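Local coordinates for putative ABC transporter, periplasmic binding protein, amino acid (Neisseria gonorrhoeae, PDB 2YJP) that binds L-cysteine and probably serves as the solute receptor of an ABC transporter, delivering it to the membrane components for uptake, at residues A[65-69]-A[274-279]; A[267-271]-A[285-290]. The protein carries 1 engineered substitution. All coordinates share one frame; numbering follows the deposited sequence.

Contact 1 (A[65-69]-A[274-279]). With CYS (cysteine), chain D.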
ATOM      1  N   LYS A  65      -1.948   6.638  -4.126  1.00 19.47           N
ATOM      2  CA  LYS A  65      -1.026   6.408  -3.047  1.00 18.33           C
ATOM      3  C   LYS A  65       0.436   6.551  -3.539  1.00 18.32           C
ATOM      4  O   LYS A  65       1.272   5.638  -3.372  1.00 17.99           O
ATOM      5  CB  LYS A  65      -1.277   5.032  -2.394  1.00 17.30           C
ATOM      6  CG  LYS A  65      -0.679   4.929  -0.988  1.00 16.77           C
ATOM      7  CD  LYS A  65      -0.634   3.463  -0.462  1.00 17.20           C
ATOM      8  CE  LYS A  65      -0.055   3.431   0.905  1.00 16.64           C
ATOM      9  NZ  LYS A  65       0.099   2.104   1.552  1.00 19.20           N
ATOM     10  N   PRO A  66       0.757   7.701  -4.127  1.00 18.38           N
ATOM     11  CA  PRO A  66       2.139   7.825  -4.558  1.00 19.28           C
ATOM     12  C   PRO A  66       3.043   7.815  -3.294  1.00 20.70           C
ATOM     13  O   PRO A  66       2.684   8.381  -2.262  1.00 21.49           O
ATOM     14  CB  PRO A  66       2.182   9.200  -5.233  1.00 19.75           C
ATOM     15  CG  PRO A  66       1.114  10.014  -4.505  1.00 19.86           C
ATOM     16  CD  PRO A  66       0.042   8.992  -4.090  1.00 19.33           C
ATOM     17  N   PRO A  67       4.232   7.215  -3.385  1.00 20.48           N
ATOM     18  CA  PRO A  67       4.883   6.676  -4.563  1.00 20.06           C
ATOM     19  C   PRO A  67       4.688   5.196  -4.813  1.00 19.97           C
ATOM     20  O   PRO A  67       5.482   4.612  -5.583  1.00 21.55           O
ATOM     21  CB  PRO A  67       6.356   6.882  -4.242  1.00 20.94           C
ATOM     22  CG  PRO A  67       6.402   6.668  -2.692  1.00 20.53           C
ATOM     23  CD  PRO A  67       5.126   7.283  -2.209  1.00 20.23           C
ATOM     24  N   PHE A  68       3.680   4.577  -4.206  1.00 18.00           N
ATOM     25  CA  PHE A  68       3.479   3.136  -4.329  1.00 17.48           C
ATOM     26  C   PHE A  68       2.596   2.721  -5.510  1.00 18.05           C
ATOM     27  O   PHE A  68       2.904   1.752  -6.220  1.00 17.13           O
ATOM     28  CB  PHE A  68       2.956   2.602  -2.982  1.00 16.55           C
ATOM     29  CG  PHE A  68       3.875   2.965  -1.847  1.00 17.33           C
ATOM     30  CD1 PHE A  68       5.094   2.333  -1.727  1.00 16.77           C
ATOM     31  CD2 PHE A  68       3.583   4.008  -0.989  1.00 18.92           C
ATOM     32  CE1 PHE A  68       6.006   2.657  -0.736  1.00 17.79           C
ATOM     33  CE2 PHE A  68       4.486   4.379   0.008  1.00 21.44           C
ATOM     34  CZ  PHE A  68       5.737   3.672   0.115  1.00 20.98           C
ATOM     35  N   GLY A  69       1.488   3.449  -5.676  1.00 17.79           N
ATOM     36  CA  GLY A  69       0.556   3.224  -6.764  1.00 17.99           C
ATOM     37  C   GLY A  69      -0.217   4.482  -6.996  1.00 18.51           C
ATOM     38  O   GLY A  69      -0.900   4.981  -6.075  1.00 18.46           O
ATOM     39  N   THR A 274      11.432   4.456  -8.038  1.00 23.74           N
ATOM     40  CA  THR A 274      10.210   5.093  -7.555  1.00 22.47           C
ATOM     41  C   THR A 274      10.281   5.618  -6.115  1.00 22.96           C
ATOM     42  O   THR A 274       9.489   6.514  -5.750  1.00 22.65           O
ATOM     43  CB  THR A 274       9.002   4.107  -7.633  1.00 21.79           C
ATOM     44  OG1 THR A 274       9.195   3.052  -6.685  1.00 20.35           O
ATOM     45  CG2 THR A 274       8.775   3.541  -9.083  1.00 19.07           C
ATOM     46  N   LEU A 275      11.180   5.048  -5.303  1.00 22.38           N
ATOM     47  CA  LEU A 275      11.218   5.347  -3.873  1.00 22.93           C
ATOM     48  C   LEU A 275      12.419   6.211  -3.490  1.00 24.25           C
ATOM     49  O   LEU A 275      12.260   7.164  -2.737  1.00 24.52           O
ATOM     50  CB  LEU A 275      11.187   4.063  -2.979  1.00 22.06           C
ATOM     51  CG  LEU A 275       9.945   3.154  -3.153  1.00 22.72           C
ATOM     52  CD1 LEU A 275       9.980   1.978  -2.234  1.00 21.27           C
ATOM     53  CD2 LEU A 275       8.634   3.915  -2.932  1.00 18.74           C
ATOM     54  N   LEU A 276      13.592   5.868  -4.018  1.00 24.23           N
ATOM     55  CA  LEU A 276      14.790   6.602  -3.755  1.00 26.19           C
ATOM     56  C   LEU A 276      14.672   8.102  -4.087  1.00 26.03           C
ATOM     57  O   LEU A 276      15.217   8.905  -3.334  1.00 26.78           O
ATOM     58  CB  LEU A 276      16.028   5.969  -4.470  1.00 26.78           C
ATOM     59  CG  LEU A 276      17.311   6.797  -4.298  1.00 31.32           C
ATOM     60  CD1 LEU A 276      18.023   6.507  -3.030  1.00 32.61           C
ATOM     61  CD2 LEU A 276      18.334   6.645  -5.351  1.00 33.08           C
ATOM     62  N   PRO A 277      14.001   8.467  -5.221  1.00 26.12           N
ATOM     63  CA  PRO A 277      13.879   9.906  -5.494  1.00 26.03           C
ATOM     64  C   PRO A 277      13.064  10.608  -4.393  1.00 25.27           C
ATOM     65  O   PRO A 277      13.260  11.784  -4.123  1.00 26.04           O
ATOM     66  CB  PRO A 277      13.179   9.961  -6.875  1.00 25.25           C
ATOM     67  CG  PRO A 277      13.533   8.652  -7.523  1.00 25.85           C
ATOM     68  CD  PRO A 277      13.497   7.653  -6.362  1.00 24.92           C
ATOM     69  N   VAL A 278      12.188   9.882  -3.740  1.00 24.23           N
ATOM     70  CA  VAL A 278      11.337  10.492  -2.748  1.00 24.01           C
ATOM     71  C   VAL A 278      12.093  10.628  -1.414  1.00 25.55           C
ATOM     72  O   VAL A 278      12.234  11.744  -0.875  1.00 25.82           O
ATOM     73  CB  VAL A 278      10.038   9.723  -2.579  1.00 22.92           C
ATOM     74  CG1 VAL A 278       9.269  10.227  -1.352  1.00 21.62           C
ATOM     75  CG2 VAL A 278       9.225   9.799  -3.858  1.00 22.36           C
ATOM     76  N   TYR A 279      12.594   9.505  -0.898  1.00 25.06           N
ATOM     77  CA  TYR A 279      13.197   9.536   0.423  1.00 26.17           C
ATOM     78  C   TYR A 279      14.681   9.939   0.442  1.00 28.07           C
ATOM     79  O   TYR A 279      15.164  10.364   1.469  1.00 29.26           O
ATOM     80  CB  TYR A 279      12.961   8.209   1.145  1.00 25.14           C
ATOM     81  CG  TYR A 279      11.521   7.791   1.116  1.00 23.33           C
ATOM     82  CD1 TYR A 279      10.564   8.483   1.887  1.00 20.42           C
ATOM     83  CD2 TYR A 279      11.096   6.718   0.321  1.00 21.30           C
ATOM     84  CE1 TYR A 279       9.267   8.123   1.879  1.00 20.19           C
ATOM     85  CE2 TYR A 279       9.770   6.355   0.305  1.00 20.53           C
ATOM     86  CZ  TYR A 279       8.859   7.062   1.078  1.00 21.67           C
ATOM     87  OH  TYR A 279       7.521   6.737   1.088  1.00 20.82           O
TER
HETATM   88  N   CYS D 350      -0.513  -0.885   3.590  1.00 13.94           N
HETATM   89  CA  CYS D 350      -1.645  -0.478   4.454  1.00 16.00           C
HETATM   90  C   CYS D 350      -2.780  -1.497   4.337  1.00 15.80           C
HETATM   91  O   CYS D 350      -2.613  -2.530   3.620  1.00 14.71           O
HETATM   92  CB  CYS D 350      -2.187   0.892   4.072  1.00 17.11           C
HETATM   93  SG  CYS D 350      -2.710   1.044   2.355  1.00 19.99           S
HETATM   94  OXT CYS D 350      -3.824  -1.292   4.962  1.00 15.48           O
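Pro67 and Phe68 meet Leu275, Val278 and Tyr279 in a buried, largely apolar contact. One methyl does much of the work: Leu275 CD2 lies 3.6 Å from Pro67 CG and equally close to Phe68 CE1, approaching the Phe68 ring obliquely. Leu275 CG is anti to its carbonyl carbon (chi1 -60°), which brings this branch to both rings. Val278 CG2 reaches Pro67 CB more loosely, at 4.1 Å.

Two oxygens meet the same two side chains without bonding to them. The Thr274 carbonyl O stands 3.5 Å from Pro67 CB. Tyr279 OH comes within 3.7 Å of Phe68 CZ, while its hydrogen bond goes to the Ala214 carbonyl.

Backbone bonds and a cis peptide before Pro67 shape the loop: Lys65 O accepts from both Phe68 N (2.8 Å) and Gly69 N (3.2 Å). Lys65 extends away from this interface, its NZ 3.1 Å from the SG of the bound cysteine, in a salt bridge with Asp212 and a hydrogen bond with Asn124. Phe68 and Gly69 facing Lys65 fit a classic beta bulge, in a family 3 solute-binding protein whose cysteine pocket includes Lys65.

Contact 2 (A[267-271]-A[285-290])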
ATOM      1  N   LEU A 267      13.726  -5.973  -7.805  1.00 26.31           N
ATOM      2  CA  LEU A 267      13.167  -5.242  -6.651  1.00 25.52           C
ATOM      3  C   LEU A 267      13.990  -4.000  -6.281  1.00 25.64           C
ATOM      4  O   LEU A 267      13.446  -2.923  -6.112  1.00 24.82           O
ATOM      5  CB  LEU A 267      12.963  -6.168  -5.437  1.00 25.29           C
ATOM      6  CG  LEU A 267      12.094  -5.550  -4.333  1.00 26.25           C
ATOM      7  CD1 LEU A 267      10.621  -5.393  -4.764  1.00 24.42           C
ATOM      8  CD2 LEU A 267      12.179  -6.410  -3.090  1.00 29.94           C
ATOM      9  N   LYS A 268      15.310  -4.144  -6.221  1.00 27.40           N
ATOM     10  CA  LYS A 268      16.192  -2.997  -5.987  1.00 28.44           C
ATOM     11  C   LYS A 268      16.013  -1.906  -7.086  1.00 27.58           C
ATOM     12  O   LYS A 268      15.898  -0.707  -6.773  1.00 26.95           O
ATOM     13  CB  LYS A 268      17.650  -3.468  -5.826  1.00 30.39           C
ATOM     14  CG  LYS A 268      18.710  -2.386  -5.517  1.00 36.12           C
ATOM     15  CD  LYS A 268      18.740  -1.953  -4.011  1.00 40.10           C
ATOM     16  CE  LYS A 268      20.202  -1.626  -3.544  1.00 45.01           C
ATOM     17  NZ  LYS A 268      20.595  -0.171  -3.657  1.00 49.14           N
ATOM     18  N   ALA A 269      15.929  -2.327  -8.350  1.00 27.02           N
ATOM     19  CA  ALA A 269      15.667  -1.394  -9.464  1.00 26.81           C
ATOM     20  C   ALA A 269      14.327  -0.618  -9.309  1.00 24.76           C
ATOM     21  O   ALA A 269      14.266   0.620  -9.456  1.00 24.66           O
ATOM     22  CB  ALA A 269      15.789  -2.103 -10.845  1.00 26.42           C
ATOM     23  N   ALA A 270      13.271  -1.342  -8.952  1.00 23.86           N
ATOM     24  CA  ALA A 270      11.978  -0.702  -8.667  1.00 22.58           C
ATOM     25  C   ALA A 270      12.090   0.344  -7.523  1.00 22.69           C
ATOM     26  O   ALA A 270      11.482   1.389  -7.591  1.00 22.37           O
ATOM     27  CB  ALA A 270      10.932  -1.757  -8.341  1.00 21.50           C
ATOM     28  N   TYR A 271      12.875   0.057  -6.483  1.00 23.38           N
ATOM     29  CA  TYR A 271      13.018   0.987  -5.348  1.00 23.30           C
ATOM     30  C   TYR A 271      13.789   2.231  -5.825  1.00 24.38           C
ATOM     31  O   TYR A 271      13.437   3.345  -5.506  1.00 23.93           O
ATOM     32  CB  TYR A 271      13.727   0.282  -4.140  1.00 23.70           C
ATOM     33  CG  TYR A 271      14.564   1.218  -3.297  1.00 24.50           C
ATOM     34  CD1 TYR A 271      14.031   1.912  -2.220  1.00 24.68           C
ATOM     35  CD2 TYR A 271      15.898   1.421  -3.594  1.00 28.10           C
ATOM     36  CE1 TYR A 271      14.831   2.845  -1.469  1.00 25.73           C
ATOM     37  CE2 TYR A 271      16.688   2.297  -2.863  1.00 29.42           C
ATOM     38  CZ  TYR A 271      16.166   3.004  -1.808  1.00 29.61           C
ATOM     39  OH  TYR A 271      17.024   3.845  -1.120  1.00 32.13           O
ATOM     40  N   PRO A 285      17.451   1.614   2.006  1.00 34.75           N
ATOM     41  CA  PRO A 285      16.651   0.593   1.289  1.00 32.84           C
ATOM     42  C   PRO A 285      16.367  -0.655   2.121  1.00 32.98           C
ATOM     43  O   PRO A 285      15.329  -1.291   1.933  1.00 32.48           O
ATOM     44  CB  PRO A 285      17.519   0.218   0.072  1.00 33.30           C
ATOM     45  CG  PRO A 285      18.816   0.982   0.202  1.00 35.84           C
ATOM     46  CD  PRO A 285      18.623   2.068   1.233  1.00 36.30           C
ATOM     47  N   GLU A 286      17.253  -1.024   3.023  1.00 34.36           N
ATOM     48  CA  GLU A 286      16.997  -2.171   3.876  1.00 35.73           C
ATOM     49  C   GLU A 286      15.948  -1.899   4.935  1.00 34.54           C
ATOM     50  O   GLU A 286      15.486  -2.835   5.547  1.00 33.73           O
ATOM     51  CB  GLU A 286      18.274  -2.777   4.531  1.00 38.40           C
ATOM     52  CG  GLU A 286      19.425  -1.847   4.943  1.00 44.98           C
ATOM     53  CD  GLU A 286      20.044  -1.013   3.800  1.00 49.09           C
ATOM     54  OE1 GLU A 286      19.578  -1.092   2.689  1.00 48.00           O
ATOM     55  OE2 GLU A 286      21.012  -0.256   3.991  1.00 53.96           O
ATOM     56  N   ALA A 287      15.587  -0.633   5.154  1.00 34.06           N
ATOM     57  CA  ALA A 287      14.454  -0.301   6.025  1.00 33.44           C
ATOM     58  C   ALA A 287      13.130  -0.472   5.290  1.00 31.10           C
ATOM     59  O   ALA A 287      12.111  -0.638   5.935  1.00 31.58           O
ATOM     60  CB  ALA A 287      14.562   1.133   6.614  1.00 33.17           C
ATOM     61  N   LEU A 288      13.123  -0.454   3.964  1.00 29.07           N
ATOM     62  CA  LEU A 288      11.853  -0.564   3.258  1.00 27.72           C
ATOM     63  C   LEU A 288      11.688  -1.932   2.641  1.00 26.78           C
ATOM     64  O   LEU A 288      10.611  -2.496   2.651  1.00 25.75           O
ATOM     65  CB  LEU A 288      11.721   0.492   2.158  1.00 26.71           C
ATOM     66  CG  LEU A 288      11.291   1.898   2.535  1.00 29.06           C
ATOM     67  CD1 LEU A 288      11.867   2.968   1.599  1.00 30.43           C
ATOM     68  CD2 LEU A 288       9.795   2.056   2.572  1.00 28.70           C
ATOM     69  N   LEU A 289      12.762  -2.475   2.081  1.00 27.62           N
ATOM     70  CA  LEU A 289      12.616  -3.698   1.292  1.00 26.81           C
ATOM     71  C   LEU A 289      12.637  -4.906   2.213  1.00 27.77           C
ATOM     72  O   LEU A 289      13.355  -4.931   3.200  1.00 29.22           O
ATOM     73  CB  LEU A 289      13.725  -3.803   0.232  1.00 27.51           C
ATOM     74  CG  LEU A 289      13.775  -2.668  -0.822  1.00 27.07           C
ATOM     75  CD1 LEU A 289      14.984  -2.791  -1.772  1.00 28.59           C
ATOM     76  CD2 LEU A 289      12.498  -2.602  -1.596  1.00 25.68           C
ATOM     77  N   ALA A 290      11.795  -5.879   1.899  1.00 27.16           N
ATOM     78  CA  ALA A 290      11.753  -7.148   2.591  1.00 28.44           C
ATOM     79  C   ALA A 290      12.930  -8.010   2.140  1.00 30.88           C
ATOM     80  O   ALA A 290      13.199  -8.131   0.938  1.00 30.63           O
ATOM     81  CB  ALA A 290      10.434  -7.884   2.291  1.00 25.72           C
TER
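Tyr271 lays one face of its ring against Pro285, the tightest part of this contact. Pro285 CB sits 3.9 Å from the ring centroid and 23° off the normal, a CH-pi arrangement displaced toward the hydroxyl end: the nearest ring carbon is Tyr271 CZ, 3.6 Å from that CB. Beyond the ring, Tyr271 OH approaches Pro285 CD to 3.4 Å. Leu288 comes from another direction, its CD1 near the ring plane, 4.3 Å from Tyr271 CE1.

The CA pairings Leu267 with Leu289 and Tyr271 with Pro285 show the two segments running in opposing senses. The C-terminal end of this family 3 solute-binding protein thus doubles back, through a weakly bonded helical turn at 285-288, onto helix 266-274. Within that turn Pro285 O accepts from both Leu288 N and Leu289 N.

Packing eases beside the ring. Leu289 CD2 lies 4.0 Å from Tyr271 CB and the same from Leu267 CG, with the two leucine side chains passing alongside one another, pointing opposite ways. Leu267 CG is anti to its backbone N (chi1 -167°), which sets it against that methyl, and Phe80 of helix 80-93 touches both leucines. On the solvent side Lys268 skirts the proline, NZ to Pro285 CG being 4.4 Å, and loosely Leu289 CD1; its ammonium makes a long, weak ion pair with Glu272.

In the fold
The centres of contacts 1 and 2 lie 11 Å apart, and their segments alternate along the chain: helix 266-274 leads into helix 276-279, which precedes the turn at 285-288. At the first junction Leu276 N probably hydrogen-bonds Tyr271 O, 2.9 Å away, and Thr274 OG1 bonds to the Ala270 carbonyl. Across the second, Tyr279 CD2 packs against Leu288 CD1 at 4.0 Å. Phe80 touches side chains of both contacts. Their relation to the ligand differs: segment 65-69 contributes Lys65 to the cysteine pocket, whereas in contact 2 the Leu288 side chain stays about 11 Å from the bound cysteine. The Val278 side chain is about 8 Å from a zinc ion.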